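Local coordinates for D-alanine--D-alanine ligase (Coxiella burnetii, PDB 3TQT), which catalyses the ATP-dependent joining of two D-alanine molecules into D-alanyl-D-alanine, a building block of bacterial peptidoglycan, at residues S297-V302 with T319-T324. Numbering follows the deposited sequence.
Sequences SGMARV and TIPGFT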
loop_
_atom_site.group_PDB
_atom_site.type_symbol
_atom_site.label_atom_id
_atom_site.label_comp_id
_atom_site.label_asym_id
_atom_site.label_seq_id
_atom_site.Cartn_x
_atom_site.Cartn_y
_atom_site.Cartn_z
ATOM N N SER A 297 -7.656 -9.312 2.795
ATOM C CA SER A 297 -7.457 -10.337 3.799
ATOM C C SER A 297 -8.281 -9.973 4.993
ATOM O O SER A 297 -8.490 -8.785 5.270
ATOM C CB SER A 297 -5.986 -10.391 4.227
ATOM O OG SER A 297 -5.205 -10.992 3.229
ATOM N N GLY A 298 -8.748 -10.998 5.696
ATOM C CA GLY A 298 -9.449 -10.829 6.957
ATOM C C GLY A 298 -10.882 -10.370 6.778
ATOM O O GLY A 298 -11.820 -11.155 6.898
ATOM N N MET A 299 -11.051 -9.090 6.469
ATOM C CA MET A 299 -12.395 -8.517 6.390
ATOM C C MET A 299 -12.504 -7.344 5.431
ATOM O O MET A 299 -11.541 -6.610 5.200
ATOM C CB MET A 299 -12.821 -8.042 7.774
ATOM C CG MET A 299 -11.808 -7.090 8.406
ATOM S SD MET A 299 -12.441 -6.252 9.871
ATOM C CE MET A 299 -14.051 -5.796 9.279
ATOM N N ALA A 300 -13.702 -7.165 4.890
ATOM C CA ALA A 300 -14.030 -5.956 4.159
ATOM C C ALA A 300 -15.532 -5.772 4.221
ATOM O O ALA A 300 -16.284 -6.742 4.205
ATOM C CB ALA A 300 -13.594 -6.069 2.715
ATOM N N ARG A 301 -15.971 -4.525 4.273
ATOM C CA ARG A 301 -17.354 -4.254 3.967
ATOM C C ARG A 301 -17.425 -3.730 2.542
ATOM O O ARG A 301 -16.822 -2.703 2.225
ATOM C CB ARG A 301 -17.947 -3.232 4.925
ATOM C CG ARG A 301 -19.457 -3.266 4.933
ATOM C CD ARG A 301 -20.009 -2.120 5.749
ATOM N NE ARG A 301 -19.769 -0.854 5.068
ATOM C CZ ARG A 301 -19.281 0.231 5.655
ATOM N NH1 ARG A 301 -18.972 0.204 6.945
ATOM N NH2 ARG A 301 -19.111 1.342 4.948
ATOM N N VAL A 302 -18.148 -4.448 1.684
ATOM C CA VAL A 302 -18.342 -4.017 0.303
ATOM C C VAL A 302 -19.659 -3.283 0.199
ATOM O O VAL A 302 -20.712 -3.826 0.570
ATOM C CB VAL A 302 -18.379 -5.205 -0.664
ATOM C CG1 VAL A 302 -18.412 -4.699 -2.103
ATOM C CG2 VAL A 302 -17.181 -6.115 -0.434
ATOM N N THR A 319 -11.947 -1.482 4.240
ATOM C CA THR A 319 -11.145 -2.533 4.865
ATOM C C THR A 319 -11.066 -2.372 6.382
ATOM O O THR A 319 -10.765 -3.318 7.087
ATOM C CB THR A 319 -9.705 -2.563 4.302
ATOM O OG1 THR A 319 -9.113 -1.285 4.511
ATOM C CG2 THR A 319 -9.709 -2.874 2.782
ATOM N N ILE A 320 -11.343 -1.178 6.883
ATOM C CA ILE A 320 -11.517 -1.031 8.331
ATOM C C ILE A 320 -12.870 -0.365 8.566
ATOM O O ILE A 320 -12.960 0.822 8.870
ATOM C CB ILE A 320 -10.346 -0.271 9.022
ATOM C CG1 ILE A 320 -8.986 -0.785 8.520
ATOM C CG2 ILE A 320 -10.427 -0.388 10.562
ATOM C CD1 ILE A 320 -8.589 -2.173 9.018
ATOM N N PRO A 321 -13.941 -1.138 8.383
ATOM C CA PRO A 321 -15.294 -0.615 8.563
ATOM C C PRO A 321 -15.545 -0.332 10.031
ATOM O O PRO A 321 -14.824 -0.875 10.874
ATOM C CB PRO A 321 -16.170 -1.771 8.102
ATOM C CG PRO A 321 -15.358 -2.979 8.339
ATOM C CD PRO A 321 -13.937 -2.579 8.080
ATOM N N GLY A 322 -16.535 0.507 10.326
ATOM C CA GLY A 322 -16.929 0.747 11.700
ATOM C C GLY A 322 -17.152 -0.575 12.401
ATOM O O GLY A 322 -17.621 -1.535 11.793
ATOM N N PHE A 323 -16.807 -0.633 13.681
ATOM C CA PHE A 323 -16.909 -1.882 14.424
ATOM C C PHE A 323 -17.545 -1.654 15.789
ATOM O O PHE A 323 -17.401 -2.476 16.705
ATOM C CB PHE A 323 -15.528 -2.525 14.567
ATOM C CG PHE A 323 -15.476 -3.940 14.104
ATOM C CD1 PHE A 323 -14.952 -4.254 12.856
ATOM C CD2 PHE A 323 -15.976 -4.960 14.898
ATOM C CE1 PHE A 323 -14.892 -5.574 12.427
ATOM C CE2 PHE A 323 -15.922 -6.285 14.471
ATOM C CZ PHE A 323 -15.376 -6.587 13.241
ATOM N N THR A 324 -18.252 -0.532 15.923
ATOM C CA THR A 324 -19.004 -0.254 17.135
ATOM C C THR A 324 -20.134 -1.259 17.222
ATOM O O THR A 324 -20.426 -1.951 16.260
ATOM C CB THR A 324 -19.602 1.170 17.125
ATOM O OG1 THR A 324 -20.803 1.184 16.347
ATOM C CG2 THR A 324 -18.598 2.153 16.540
HETATM O O HOH W 1 -9.492 -5.356 6.290
HETATM O O HOH W 2 -19.237 -1.217 9.619
HETATM O O HOH W 3 -18.008 2.397 8.515
#
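The CA atoms of Arg301 and Pro321 face each other at 6.2 Å where strand 298-306 meets the loop 319-324, which leaves the neighbouring antiparallel strand 312-318 and leads to helix 328-335. No direct hydrogen bond joins the segments; water 1 donates to both Met299 O (2.6 Å) and Thr319 O (2.5 Å), holding two carbonyls together. The methyl CE of Met299 presses on CG of the Pro321 ring, 3.2 Å away, tighter than usual van der Waals contact. The bend at chi3 (-45°) also brings CE of Met299 to the edge of the Phe323 ring, near its plane, 3.3 Å from CE1 of Phe323. SD of Met299 stands at this edge too, 4.9 Å from the centroid of the Phe323 ring: a Met-aromatic contact. The arginine chain runs alongside Pro321, heading the other way, with NH1 of Arg301 3.6 Å from CB of Pro321. NH1 gives hydrogen bonds to waters 2 and 3 in the guanidinium plane; water 2 donates to Gly322 O and water 3 accepts from Gly322 N. The strand thus grips the loop through apolar contacts and water bridges, and the salt bridge from Arg301 NE to Asp303, a predicted magnesium ligand, ties this water-bridged ATP-grasp loop to the probable metal site.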